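Local structure of RmpD (Hexulose-6-phosphate synthase) (Streptococcus mutans, 3EXR) at residues P95-A100 with Q128-A133; G120-D125 with L158-K163; Y140-D145 with E151-K156; G175-D180 with F191-G196. The protein is an enzyme of the HUMPS family with a TIM-barrel fold, a closed barrel of eight parallel strands ringed by helices, and pairs with a second identical subunit. All blocks are in the same frame, centred on the assembly; numbering follows the deposited sequence.

Contact 1 (P95-A100 with Q128-A133); sequences PTMKAA and QQWLDA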
loop_
_atom_site.group_PDB
_atom_site.type_symbol
_atom_site.label_atom_id
_atom_site.label_comp_id
_atom_site.label_asym_id
_atom_site.label_seq_id
_atom_site.Cartn_x
_atom_site.Cartn_y
_atom_site.Cartn_z
ATOM N N PRO A 95 5.825 14.792 4.788
ATOM C CA PRO A 95 5.659 14.521 6.233
ATOM C C PRO A 95 5.473 13.034 6.598
ATOM O O PRO A 95 6.077 12.554 7.559
ATOM C CB PRO A 95 4.445 15.373 6.614
ATOM C CG PRO A 95 4.449 16.485 5.600
ATOM C CD PRO A 95 4.884 15.838 4.330
ATOM N N THR A 96 4.686 12.316 5.810
ATOM C CA THR A 96 4.507 10.876 6.039
ATOM C C THR A 96 5.850 10.121 5.893
ATOM O O THR A 96 6.213 9.271 6.726
ATOM C CB THR A 96 3.488 10.320 5.053
ATOM O OG1 THR A 96 2.187 10.823 5.370
ATOM C CG2 THR A 96 3.440 8.797 5.103
ATOM N N MET A 97 6.588 10.416 4.816
ATOM C CA MET A 97 7.894 9.758 4.605
ATOM C C MET A 97 8.905 10.104 5.703
ATOM O O MET A 97 9.619 9.229 6.183
ATOM C CB MET A 97 8.489 10.087 3.240
ATOM C CG MET A 97 7.712 9.528 2.053
ATOM S SD MET A 97 8.636 9.865 0.570
ATOM C CE MET A 97 7.602 9.108 -0.710
ATOM N N LYS A 98 8.945 11.369 6.121
ATOM C CA LYS A 98 9.832 11.755 7.231
ATOM C C LYS A 98 9.442 11.058 8.528
ATOM O O LYS A 98 10.315 10.604 9.277
ATOM C CB LYS A 98 9.817 13.268 7.465
ATOM C CG LYS A 98 10.698 14.065 6.557
ATOM C CD LYS A 98 10.777 15.525 7.072
ATOM C CE LYS A 98 11.603 16.417 6.114
ATOM N NZ LYS A 98 11.055 17.832 5.983
ATOM N N ALA A 99 8.145 10.965 8.812
ATOM C CA ALA A 99 7.716 10.319 10.059
ATOM C C ALA A 99 8.113 8.841 10.069
ATOM O O ALA A 99 8.521 8.308 11.100
ATOM C CB ALA A 99 6.206 10.464 10.267
ATOM N N ALA A 100 8.028 8.199 8.901
ATOM C CA ALA A 100 8.379 6.795 8.759
ATOM C C ALA A 100 9.880 6.634 8.941
ATOM O O ALA A 100 10.327 5.759 9.689
ATOM C CB ALA A 100 7.946 6.275 7.398
ATOM N N GLN A 128 13.715 14.799 -5.792
ATOM C CA GLN A 128 14.648 15.640 -5.032
ATOM C C GLN A 128 14.073 15.945 -3.636
ATOM O O GLN A 128 14.806 16.054 -2.664
ATOM C CB GLN A 128 14.989 16.931 -5.808
ATOM C CG GLN A 128 16.043 17.802 -5.143
ATOM C CD GLN A 128 17.401 17.124 -5.081
ATOM O OE1 GLN A 128 17.922 16.667 -6.105
ATOM N NE2 GLN A 128 17.956 17.004 -3.882
ATOM N N GLN A 129 12.752 16.062 -3.534
ATOM C CA GLN A 129 12.119 16.254 -2.233
ATOM C C GLN A 129 12.359 15.047 -1.311
ATOM O O GLN A 129 12.615 15.218 -0.127
ATOM C CB GLN A 129 10.633 16.530 -2.385
ATOM C CG GLN A 129 10.304 17.842 -3.046
ATOM C CD GLN A 129 8.828 18.042 -3.000
ATOM O OE1 GLN A 129 8.270 18.282 -1.926
ATOM N NE2 GLN A 129 8.171 17.871 -4.138
ATOM N N TRP A 130 12.340 13.831 -1.871
ATOM C CA TRP A 130 12.621 12.656 -1.063
ATOM C C TRP A 130 14.052 12.733 -0.524
ATOM O O TRP A 130 14.276 12.545 0.664
ATOM C CB TRP A 130 12.399 11.320 -1.838
ATOM C CG TRP A 130 11.064 11.233 -2.536
ATOM C CD1 TRP A 130 9.883 11.764 -2.119
ATOM C CD2 TRP A 130 10.795 10.584 -3.780
ATOM N NE1 TRP A 130 8.894 11.501 -3.034
ATOM C CE2 TRP A 130 9.433 10.792 -4.076
ATOM C CE3 TRP A 130 11.588 9.877 -4.704
ATOM C CZ2 TRP A 130 8.828 10.284 -5.228
ATOM C CZ3 TRP A 130 10.988 9.399 -5.860
ATOM C CH2 TRP A 130 9.626 9.602 -6.110
ATOM N N LEU A 131 15.011 13.061 -1.393
ATOM C CA LEU A 131 16.416 13.164 -0.977
ATOM C C LEU A 131 16.576 14.196 0.140
ATOM O O LEU A 131 17.260 13.954 1.137
ATOM C CB LEU A 131 17.309 13.556 -2.165
ATOM C CG LEU A 131 17.489 12.494 -3.259
ATOM C CD1 LEU A 131 18.129 13.103 -4.490
ATOM C CD2 LEU A 131 18.309 11.279 -2.824
ATOM N N ASP A 132 15.918 15.335 -0.042
ATOM C CA ASP A 132 16.010 16.442 0.932
ATOM C C ASP A 132 15.439 16.033 2.269
ATOM O O ASP A 132 15.864 16.553 3.304
ATOM C CB ASP A 132 15.268 17.679 0.436
ATOM C CG ASP A 132 15.935 18.334 -0.753
ATOM O OD1 ASP A 132 17.106 18.017 -1.061
ATOM O OD2 ASP A 132 15.283 19.179 -1.405
ATOM N N ALA A 133 14.470 15.103 2.222
ATOM C CA ALA A 133 13.830 14.549 3.425
ATOM C C ALA A 133 14.632 13.400 4.045
ATOM O O ALA A 133 14.183 12.800 5.034
ATOM C CB ALA A 133 12.383 14.105 3.119
#

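Contact 2 (G120-D125 with L158-K163); sequences GDWTYD and LNKVKK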
loop_
_atom_site.group_PDB
_atom_site.type_symbol
_atom_site.label_atom_id
_atom_site.label_comp_id
_atom_site.label_asym_id
_atom_site.label_seq_id
_atom_site.Cartn_x
_atom_site.Cartn_y
_atom_site.Cartn_z
ATOM N N GLY A 120 3.351 5.060 -11.258
ATOM C CA GLY A 120 2.617 6.152 -11.890
ATOM C C GLY A 120 3.507 7.316 -12.278
ATOM O O GLY A 120 4.715 7.122 -12.502
ATOM N N ASP A 121 2.923 8.509 -12.321
ATOM C CA ASP A 121 3.572 9.709 -12.869
ATOM C C ASP A 121 4.395 10.526 -11.876
ATOM O O ASP A 121 4.167 11.743 -11.681
ATOM C CB ASP A 121 2.497 10.626 -13.467
ATOM C CG ASP A 121 1.767 9.988 -14.604
ATOM O OD1 ASP A 121 2.428 9.316 -15.437
ATOM O OD2 ASP A 121 0.530 10.130 -14.707
ATOM N N TRP A 122 5.371 9.892 -11.260
ATOM C CA TRP A 122 6.267 10.606 -10.360
ATOM C C TRP A 122 7.247 11.448 -11.165
ATOM O O TRP A 122 7.519 11.136 -12.329
ATOM C CB TRP A 122 7.015 9.632 -9.440
ATOM C CG TRP A 122 7.866 8.704 -10.189
ATOM C CD1 TRP A 122 7.494 7.515 -10.713
ATOM C CD2 TRP A 122 9.240 8.905 -10.565
ATOM N NE1 TRP A 122 8.558 6.946 -11.381
ATOM C CE2 TRP A 122 9.640 7.777 -11.300
ATOM C CE3 TRP A 122 10.177 9.911 -10.321
ATOM C CZ2 TRP A 122 10.921 7.636 -11.806
ATOM C CZ3 TRP A 122 11.438 9.787 -10.840
ATOM C CH2 TRP A 122 11.809 8.645 -11.568
ATOM N N THR A 123 7.757 12.506 -10.550
ATOM C CA THR A 123 8.675 13.435 -11.206
ATOM C C THR A 123 10.049 13.500 -10.508
ATOM O O THR A 123 10.202 13.099 -9.346
ATOM C CB THR A 123 8.091 14.870 -11.206
ATOM O OG1 THR A 123 8.037 15.356 -9.861
ATOM C CG2 THR A 123 6.680 14.915 -11.777
ATOM N N TYR A 124 11.045 14.034 -11.214
ATOM C CA TYR A 124 12.352 14.277 -10.618
ATOM C C TYR A 124 12.323 15.406 -9.551
ATOM O O TYR A 124 13.151 15.425 -8.639
ATOM C CB TYR A 124 13.373 14.579 -11.700
ATOM C CG TYR A 124 13.629 13.396 -12.622
ATOM C CD1 TYR A 124 14.249 12.250 -12.133
ATOM C CD2 TYR A 124 13.265 13.428 -13.973
ATOM C CE1 TYR A 124 14.506 11.152 -12.965
ATOM C CE2 TYR A 124 13.524 12.327 -14.822
ATOM C CZ TYR A 124 14.130 11.193 -14.298
ATOM O OH TYR A 124 14.415 10.100 -15.105
ATOM N N ASP A 125 11.372 16.331 -9.659
ATOM C CA ASP A 125 11.209 17.347 -8.624
ATOM C C ASP A 125 10.746 16.690 -7.321
ATOM O O ASP A 125 11.266 17.002 -6.247
ATOM C CB ASP A 125 10.255 18.459 -9.083
ATOM C CG ASP A 125 10.808 19.226 -10.278
ATOM O OD1 ASP A 125 12.026 19.510 -10.304
ATOM O OD2 ASP A 125 10.086 19.522 -11.236
ATOM N N LEU A 158 16.219 2.384 -18.729
ATOM C CA LEU A 158 17.596 2.525 -18.310
ATOM C C LEU A 158 17.982 3.997 -18.047
ATOM O O LEU A 158 18.676 4.299 -17.083
ATOM C CB LEU A 158 18.538 1.827 -19.289
ATOM C CG LEU A 158 18.296 0.312 -19.304
ATOM C CD1 LEU A 158 19.058 -0.292 -20.450
ATOM C CD2 LEU A 158 18.681 -0.383 -18.010
ATOM N N ASN A 159 17.507 4.908 -18.893
ATOM C CA ASN A 159 17.792 6.332 -18.715
ATOM C C ASN A 159 17.291 6.874 -17.380
ATOM O O ASN A 159 17.958 7.697 -16.742
ATOM C CB ASN A 159 17.169 7.167 -19.827
ATOM C CG ASN A 159 17.927 7.090 -21.135
ATOM O OD1 ASN A 159 17.373 7.423 -22.205
ATOM N ND2 ASN A 159 19.179 6.662 -21.076
ATOM N N LYS A 160 16.107 6.442 -16.986
ATOM C CA LYS A 160 15.526 6.901 -15.725
ATOM C C LYS A 160 16.287 6.334 -14.525
ATOM O O LYS A 160 16.575 7.033 -13.559
ATOM C CB LYS A 160 14.027 6.583 -15.665
ATOM C CG LYS A 160 13.231 7.238 -16.812
ATOM C CD LYS A 160 11.739 7.271 -16.547
ATOM C CE LYS A 160 11.389 8.297 -15.498
ATOM N NZ LYS A 160 9.892 8.432 -15.389
ATOM N N VAL A 161 16.624 5.052 -14.593
ATOM C CA VAL A 161 17.497 4.449 -13.586
ATOM C C VAL A 161 18.791 5.230 -13.478
ATOM O O VAL A 161 19.202 5.599 -12.377
ATOM C CB VAL A 161 17.727 2.953 -13.837
ATOM C CG1 VAL A 161 18.774 2.397 -12.873
ATOM C CG2 VAL A 161 16.370 2.191 -13.733
ATOM N N LYS A 162 19.436 5.495 -14.612
ATOM C CA LYS A 162 20.688 6.235 -14.611
ATOM C C LYS A 162 20.550 7.614 -13.978
ATOM O O LYS A 162 21.417 8.028 -13.206
ATOM C CB LYS A 162 21.229 6.362 -16.034
ATOM C CG LYS A 162 21.803 5.082 -16.553
ATOM C CD LYS A 162 21.877 5.087 -18.067
ATOM C CE LYS A 162 22.395 3.771 -18.611
ATOM N NZ LYS A 162 22.642 3.797 -20.122
ATOM N N LYS A 163 19.458 8.298 -14.293
ATOM C CA LYS A 163 19.243 9.653 -13.782
ATOM C C LYS A 163 19.020 9.668 -12.278
ATOM O O LYS A 163 19.521 10.548 -11.583
ATOM C CB LYS A 163 18.090 10.332 -14.512
ATOM C CG LYS A 163 17.787 11.779 -14.037
ATOM C CD LYS A 163 18.981 12.728 -14.191
ATOM C CE LYS A 163 18.564 14.111 -14.729
ATOM N NZ LYS A 163 17.695 14.903 -13.815
HETATM O O HOH W 1 9.922 10.591 -13.603
#

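Contact 3 (Y140-D145 with E151-K156); sequences YHQSRD and ETWGEK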
loop_
_atom_site.group_PDB
_atom_site.type_symbol
_atom_site.label_atom_id
_atom_site.label_comp_id
_atom_site.label_asym_id
_atom_site.label_seq_id
_atom_site.Cartn_x
_atom_site.Cartn_y
_atom_site.Cartn_z
ATOM N N TYR A 140 12.722 0.899 -8.764
ATOM C CA TYR A 140 12.287 1.112 -10.143
ATOM C C TYR A 140 11.877 -0.220 -10.783
ATOM O O TYR A 140 12.655 -1.175 -10.756
ATOM C CB TYR A 140 13.411 1.795 -10.970
ATOM C CG TYR A 140 12.934 2.314 -12.300
ATOM C CD1 TYR A 140 12.622 3.664 -12.469
ATOM C CD2 TYR A 140 12.749 1.448 -13.385
ATOM C CE1 TYR A 140 12.128 4.147 -13.676
ATOM C CE2 TYR A 140 12.249 1.923 -14.601
ATOM C CZ TYR A 140 11.950 3.280 -14.732
ATOM O OH TYR A 140 11.486 3.765 -15.920
ATOM N N HIS A 141 10.660 -0.266 -11.341
ATOM C CA HIS A 141 10.092 -1.442 -11.994
ATOM C C HIS A 141 10.209 -1.347 -13.497
ATOM O O HIS A 141 9.923 -0.293 -14.082
ATOM C CB HIS A 141 8.596 -1.549 -11.662
ATOM C CG HIS A 141 8.321 -1.857 -10.224
ATOM N ND1 HIS A 141 8.471 -0.934 -9.206
ATOM C CD2 HIS A 141 7.906 -2.999 -9.640
ATOM C CE1 HIS A 141 8.158 -1.507 -8.058
ATOM N NE2 HIS A 141 7.823 -2.764 -8.295
ATOM N N GLN A 142 10.586 -2.452 -14.143
ATOM C CA GLN A 142 10.510 -2.480 -15.600
ATOM C C GLN A 142 9.113 -2.047 -16.062
ATOM O O GLN A 142 8.078 -2.397 -15.461
ATOM C CB GLN A 142 10.842 -3.854 -16.173
ATOM C CG GLN A 142 11.187 -3.725 -17.651
ATOM C CD GLN A 142 11.366 -5.036 -18.394
ATOM O OE1 GLN A 142 11.233 -6.125 -17.823
ATOM N NE2 GLN A 142 11.665 -4.934 -19.695
ATOM N N SER A 143 9.064 -1.252 -17.124
ATOM C CA SER A 143 7.788 -0.877 -17.714
ATOM C C SER A 143 6.958 -2.140 -17.928
ATOM O O SER A 143 7.470 -3.122 -18.488
ATOM C CB SER A 143 8.031 -0.122 -19.023
ATOM O OG SER A 143 8.497 1.192 -18.688
ATOM N N ARG A 144 5.718 -2.130 -17.421
ATOM C CA ARG A 144 4.922 -3.347 -17.288
ATOM C C ARG A 144 4.600 -3.976 -18.628
ATOM O O ARG A 144 4.567 -5.202 -18.746
ATOM C CB ARG A 144 3.638 -3.037 -16.514
ATOM C CG ARG A 144 2.754 -4.228 -16.130
ATOM C CD ARG A 144 3.442 -5.341 -15.339
ATOM N NE ARG A 144 4.132 -4.934 -14.100
ATOM C CZ ARG A 144 3.564 -4.795 -12.896
ATOM N NH1 ARG A 144 2.253 -4.976 -12.710
ATOM N NH2 ARG A 144 4.327 -4.461 -11.847
ATOM N N ASP A 145 4.368 -3.136 -19.642
ATOM C CA ASP A 145 4.115 -3.625 -20.999
ATOM C C ASP A 145 5.271 -4.459 -21.524
ATOM O O ASP A 145 5.067 -5.537 -22.082
ATOM C CB ASP A 145 3.869 -2.458 -21.968
ATOM C CG ASP A 145 2.532 -1.788 -21.753
ATOM O OD1 ASP A 145 2.427 -0.576 -22.081
ATOM O OD2 ASP A 145 1.568 -2.415 -21.261
ATOM N N GLU A 151 10.237 -8.507 -22.907
ATOM C CA GLU A 151 11.189 -7.644 -23.571
ATOM C C GLU A 151 12.409 -7.381 -22.720
ATOM O O GLU A 151 12.358 -7.473 -21.513
ATOM C CB GLU A 151 10.534 -6.338 -23.942
ATOM C CG GLU A 151 9.682 -6.431 -25.153
ATOM C CD GLU A 151 9.219 -5.087 -25.659
ATOM O OE1 GLU A 151 9.989 -4.097 -25.621
ATOM O OE2 GLU A 151 8.080 -5.048 -26.118
ATOM N N THR A 152 13.508 -7.051 -23.373
ATOM C CA THR A 152 14.656 -6.493 -22.691
ATOM C C THR A 152 14.238 -5.190 -22.010
ATOM O O THR A 152 13.241 -4.592 -22.364
ATOM C CB THR A 152 15.809 -6.219 -23.670
ATOM O OG1 THR A 152 17.048 -6.164 -22.974
ATOM C CG2 THR A 152 15.590 -4.920 -24.419
ATOM N N TRP A 153 15.033 -4.766 -21.045
ATOM C CA TRP A 153 14.922 -3.420 -20.515
ATOM C C TRP A 153 15.208 -2.392 -21.592
ATOM O O TRP A 153 16.289 -2.356 -22.133
ATOM C CB TRP A 153 15.879 -3.216 -19.349
ATOM C CG TRP A 153 15.341 -3.713 -18.063
ATOM C CD1 TRP A 153 15.074 -4.987 -17.726
ATOM C CD2 TRP A 153 15.011 -2.919 -16.922
ATOM N NE1 TRP A 153 14.589 -5.055 -16.453
ATOM C CE2 TRP A 153 14.543 -3.795 -15.932
ATOM C CE3 TRP A 153 15.072 -1.560 -16.644
ATOM C CZ2 TRP A 153 14.134 -3.348 -14.691
ATOM C CZ3 TRP A 153 14.663 -1.124 -15.415
ATOM C CH2 TRP A 153 14.200 -2.010 -14.453
ATOM N N GLY A 154 14.239 -1.534 -21.877
ATOM C CA GLY A 154 14.421 -0.547 -22.916
ATOM C C GLY A 154 15.281 0.627 -22.491
ATOM O O GLY A 154 15.523 0.827 -21.315
ATOM N N GLU A 155 15.732 1.415 -23.456
ATOM C CA GLU A 155 16.608 2.522 -23.140
ATOM C C GLU A 155 15.977 3.576 -22.247
ATOM O O GLU A 155 16.643 4.156 -21.417
ATOM C CB GLU A 155 17.197 3.166 -24.392
ATOM C CG GLU A 155 18.139 2.268 -25.135
ATOM C CD GLU A 155 19.384 1.915 -24.334
ATOM O OE1 GLU A 155 20.100 2.828 -23.892
ATOM O OE2 GLU A 155 19.626 0.731 -24.134
ATOM N N LYS A 156 14.692 3.826 -22.462
ATOM C CA LYS A 156 13.959 4.787 -21.642
ATOM C C LYS A 156 13.999 4.381 -20.166
ATOM O O LYS A 156 14.289 5.213 -19.316
ATOM C CB LYS A 156 12.540 4.958 -22.106
HETATM O O HOH W 2 11.762 -1.930 -20.509
HETATM O O HOH W 3 11.351 -8.432 -19.313
#

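Contact 4 (G175-D180 with F191-G196); sequences GGLSVD and FTFIAG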
loop_
_atom_site.group_PDB
_atom_site.type_symbol
_atom_site.label_atom_id
_atom_site.label_comp_id
_atom_site.label_asym_id
_atom_site.label_seq_id
_atom_site.Cartn_x
_atom_site.Cartn_y
_atom_site.Cartn_z
ATOM N N GLY A 175 11.889 -6.782 -12.075
ATOM C CA GLY A 175 11.226 -7.126 -13.335
ATOM C C GLY A 175 12.225 -7.441 -14.429
ATOM O O GLY A 175 13.172 -6.701 -14.608
ATOM N N GLY A 176 12.033 -8.562 -15.138
ATOM C CA GLY A 176 12.854 -8.859 -16.303
ATOM C C GLY A 176 14.269 -9.255 -15.937
ATOM O O GLY A 176 15.204 -9.074 -16.736
ATOM N N LEU A 177 14.459 -9.773 -14.729
ATOM C CA LEU A 177 15.794 -10.097 -14.270
ATOM C C LEU A 177 16.037 -11.590 -14.303
ATOM O O LEU A 177 15.257 -12.362 -13.760
ATOM C CB LEU A 177 16.028 -9.585 -12.861
ATOM C CG LEU A 177 15.745 -8.103 -12.646
ATOM C CD1 LEU A 177 16.060 -7.797 -11.209
ATOM C CD2 LEU A 177 16.538 -7.234 -13.591
ATOM N N SER A 178 17.127 -11.974 -14.942
ATOM C CA SER A 178 17.585 -13.353 -14.908
ATOM C C SER A 178 19.090 -13.345 -15.044
ATOM O O SER A 178 19.698 -12.322 -15.381
ATOM C CB SER A 178 16.930 -14.179 -16.025
ATOM O OG SER A 178 17.369 -13.760 -17.310
ATOM N N VAL A 179 19.712 -14.479 -14.793
ATOM C CA VAL A 179 21.169 -14.516 -14.852
ATOM C C VAL A 179 21.666 -14.075 -16.244
ATOM O O VAL A 179 22.652 -13.344 -16.358
ATOM C CB VAL A 179 21.721 -15.903 -14.332
ATOM C CG1 VAL A 179 21.278 -17.063 -15.213
ATOM C CG2 VAL A 179 23.229 -15.861 -14.114
ATOM N N ASP A 180 20.954 -14.467 -17.290
ATOM C CA ASP A 180 21.305 -14.059 -18.644
ATOM C C ASP A 180 21.059 -12.576 -18.951
ATOM O O ASP A 180 21.701 -12.024 -19.836
ATOM C CB ASP A 180 20.591 -14.956 -19.672
ATOM C CG ASP A 180 20.922 -16.432 -19.488
ATOM O OD1 ASP A 180 22.087 -16.747 -19.162
ATOM O OD2 ASP A 180 20.046 -17.322 -19.637
ATOM N N PHE A 191 22.035 -0.684 -7.182
ATOM C CA PHE A 191 22.278 -0.967 -5.758
ATOM C C PHE A 191 21.850 -2.378 -5.372
ATOM O O PHE A 191 22.572 -3.076 -4.675
ATOM C CB PHE A 191 21.567 0.080 -4.881
ATOM C CG PHE A 191 21.566 -0.246 -3.403
ATOM C CD1 PHE A 191 22.753 -0.265 -2.673
ATOM C CD2 PHE A 191 20.374 -0.490 -2.738
ATOM C CE1 PHE A 191 22.761 -0.550 -1.332
ATOM C CE2 PHE A 191 20.384 -0.766 -1.363
ATOM C CZ PHE A 191 21.581 -0.796 -0.671
ATOM N N THR A 192 20.664 -2.769 -5.839
ATOM C CA THR A 192 20.077 -4.065 -5.572
ATOM C C THR A 192 19.273 -4.555 -6.751
ATOM O O THR A 192 18.525 -3.769 -7.356
ATOM C CB THR A 192 19.132 -3.987 -4.349
ATOM O OG1 THR A 192 19.866 -3.620 -3.175
ATOM C CG2 THR A 192 18.487 -5.354 -4.070
ATOM N N PHE A 193 19.413 -5.846 -7.063
ATOM C CA PHE A 193 18.551 -6.528 -8.042
ATOM C C PHE A 193 17.513 -7.349 -7.250
ATOM O O PHE A 193 17.891 -8.186 -6.433
ATOM C CB PHE A 193 19.364 -7.455 -8.941
ATOM C CG PHE A 193 20.225 -6.709 -9.932
ATOM C CD1 PHE A 193 19.677 -6.212 -11.113
ATOM C CD2 PHE A 193 21.562 -6.468 -9.664
ATOM C CE1 PHE A 193 20.484 -5.496 -12.026
ATOM C CE2 PHE A 193 22.359 -5.768 -10.573
ATOM C CZ PHE A 193 21.817 -5.287 -11.742
ATOM N N ILE A 194 16.218 -7.114 -7.486
ATOM C CA ILE A 194 15.153 -7.807 -6.738
ATOM C C ILE A 194 14.563 -8.892 -7.634
ATOM O O ILE A 194 13.905 -8.582 -8.621
ATOM C CB ILE A 194 14.027 -6.849 -6.328
ATOM C CG1 ILE A 194 14.558 -5.667 -5.512
ATOM C CG2 ILE A 194 12.958 -7.626 -5.560
ATOM C CD1 ILE A 194 13.496 -4.580 -5.282
ATOM N N ALA A 195 14.825 -10.148 -7.289
ATOM C CA ALA A 195 14.277 -11.291 -7.983
ATOM C C ALA A 195 13.147 -11.850 -7.141
ATOM O O ALA A 195 13.007 -11.508 -5.966
ATOM C CB ALA A 195 15.352 -12.351 -8.212
ATOM N N GLY A 196 12.329 -12.687 -7.749
ATOM C CA GLY A 196 11.207 -13.320 -7.072
ATOM C C GLY A 196 11.032 -14.768 -7.519
ATOM O O GLY A 196 11.888 -15.610 -7.246
HETATM O O HOH W 4 12.402 -9.249 -10.765
#

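Contact 1 (P95-A100 with Q128-A133)
Two neighbouring helices of the outer layer of the TIM barrel, 94-107 and 124-132, meet here through Met97 against Trp130 and Lys98 against Ala133. The first pair is a Met-aromatic contact. Met97 SD lies 3.5 Å from Trp130 CD1 and 4.1 Å from the centroid of the five-membered ring, 40° off its normal, so the sulfur approaches the pyrrole part of the indole obliquely. The methyl continues along the ring, with Met97 CE 3.6 Å from Trp130 NE1. Beyond CG the methionine chain is fully extended (chi2 -174°, chi3 179°), and this reach carries both sulfur and methyl across to the indole. Both side chains also rest on Val116 of strand 113-117, which places the pair on the side of the helices that faces the barrel wall.

Farther out, the aliphatic part of Lys98 runs past the methyl group of Ala133: Lys98 CG is 3.8 Å and Lys98 CE 3.9 Å from Ala133 CB, so the touch is made by methylene groups of the lysine. Arg101, one turn on from Met97, donates from NE to Ala133 O, just past the end of helix 124-132. The 190 Å² buried between the segments is modest, and the arrangement is that of consecutive helices in an alpha/beta barrel, side by side with their inner residues set on the strand between them.

Contact 2 (G120-D125 with L158-K163)
Lys160 NZ reaches across to Trp122 and is held there in two ways. Lys160 NZ donates to water 1 at 2.8 Å, and the same water donates to Trp122 O, also at 2.8 Å, which makes a bridge from the ammonium group to the backbone carbonyl. The amine also makes an off-centre cation-pi contact: Lys160 NZ is 4.4 Å from the centroid of the Trp122 six-membered ring, 33° off the normal and displaced toward the rim. The bend of the lysine chain at chi3 (73°) brings its end to the indole, and Lys160 CE sits 3.8 Å from Trp122 CZ2.

Tyr124 lies beside this pair and leans on helix 155-167. Its hydroxyl is set against the stem of the same lysine, Tyr124 OH being 3.4 Å from Lys160 CA. The ring meets Lys163 in turn, with Tyr124 CE1 3.5 Å from Lys163 CG. From there the Lys163 chain folds back through successive bends, which puts Lys163 NZ over the ring face, 4.6 Å from the Tyr124 centroid and 14° off the normal. In the same loop, Asp121 OD2 accepts a weak hydrogen bond from Gln126 NE2 of the second subunit.

Two lysines one helical turn apart therefore each find an aromatic ring, and the loop is joined to the helix by pi electrons, alkyl contact and one water, an environment that would be expected to favour the charged amines.

Contact 3 (Y140-D145 with E151-K156)
The amide of Gln142, just after strand 137-141 of this TIM barrel, lies stacked on the indole of Trp153, in the turn leading into helix 155-167, the planes only 10° apart. The whole glutamine side chain runs across the ring: Gln142 CB is 3.6 Å from Trp153 CZ2, and Gln142 CG makes a CH-pi contact over the face, 3.8 Å from the centroid of the five-membered ring. CG stands opposite the backbone N (chi1 -162°) and the rest of the chain is extended, which lays it flat along the indole.

Tyr140 meets the same tryptophan differently, at its edge, with Tyr140 CD2 3.8 Å from Trp153 CZ3 as the two side chains slide past in opposite directions. Their polar ends turn elsewhere: Tyr140 OH bonds to Asp157 OD1, and Trp153 NE1 to Gly175 O.

The stacked amide reaches the backbone ahead of helix 155-167 by a nearly straight bond, Gln142 NE2 to Glu151 O at 3.2 Å (172° at the hydrogen), although the donor stands well above the carbonyl plane. Gln142 NE2 has a second acceptor in water 2, 3.1 Å away, and that water also accepts from Gly154 N at 2.9 Å.

Contact 4 (G175-D180 with F191-G196)
Leu177 reaches from the loop after strand 170-174 to the last barrel strand, 192-195. Its CB already points toward the strand, and CG lies anti to the carbonyl carbon (chi1 -54°), carrying the branch point onward before any atom comes within 4.2 Å of the other segment. Contact is made by the two methyls. CD1, at the extended end of the chain (chi2 -179°), touches backbone first, 3.5 Å from Ile194 O and 3.8 Å from Ile194 N. The same methyl sits at the edge of the Phe193 ring, near its plane, with Leu177 CD1 4.0 Å from Phe193 CD1. The other branch reaches the same ring atom, Leu177 CD2 being 4.1 Å from Phe193 CD1. The leucine and phenylalanine side chains cross at about a right angle, and both also rest on Phe212 of helix 205-220.

At the start of the loop, Gly175 and Ile194 are joined through solvent. Gly175 N and Ile194 O are 4.4 Å apart, too far for a direct bond, and water 4 fills in: it accepts from Gly175 N at 2.8 Å and donates to Ile194 O at 2.7 Å. Thr174 OG1 bonds to the same Ile194 O, giving that carbonyl two polar partners. Earlier along the strands Phe191 pairs directly with Val171 and Thr192 with Val173 through backbone bonds; the water bridge at Gly175 is consistent with the two chains separating there.

How the contacts relate
From the N terminus, contact 1 opens on helix 94-107, and contact 2 opens at 120-125 before contact 1 closes at 128-133; contact 2 itself closes only at 158-163, so the two loops cross. They share helix 124-132 and touch where Trp130 packs on Trp122. Contact 3 is nested inside the loop of contact 2, closing a short excursion between strand 137-141 and helix 155-167, and Tyr140 packs on Lys160 and Val161. Contact 4 follows in series and joins the loop after strand 170-174 to the last strand, 192-195; it touches contact 3 at Gly175 and Gly176. The chain of touches runs round the barrel from contact 1 to contact 4, whose centres lie about 27 Å apart.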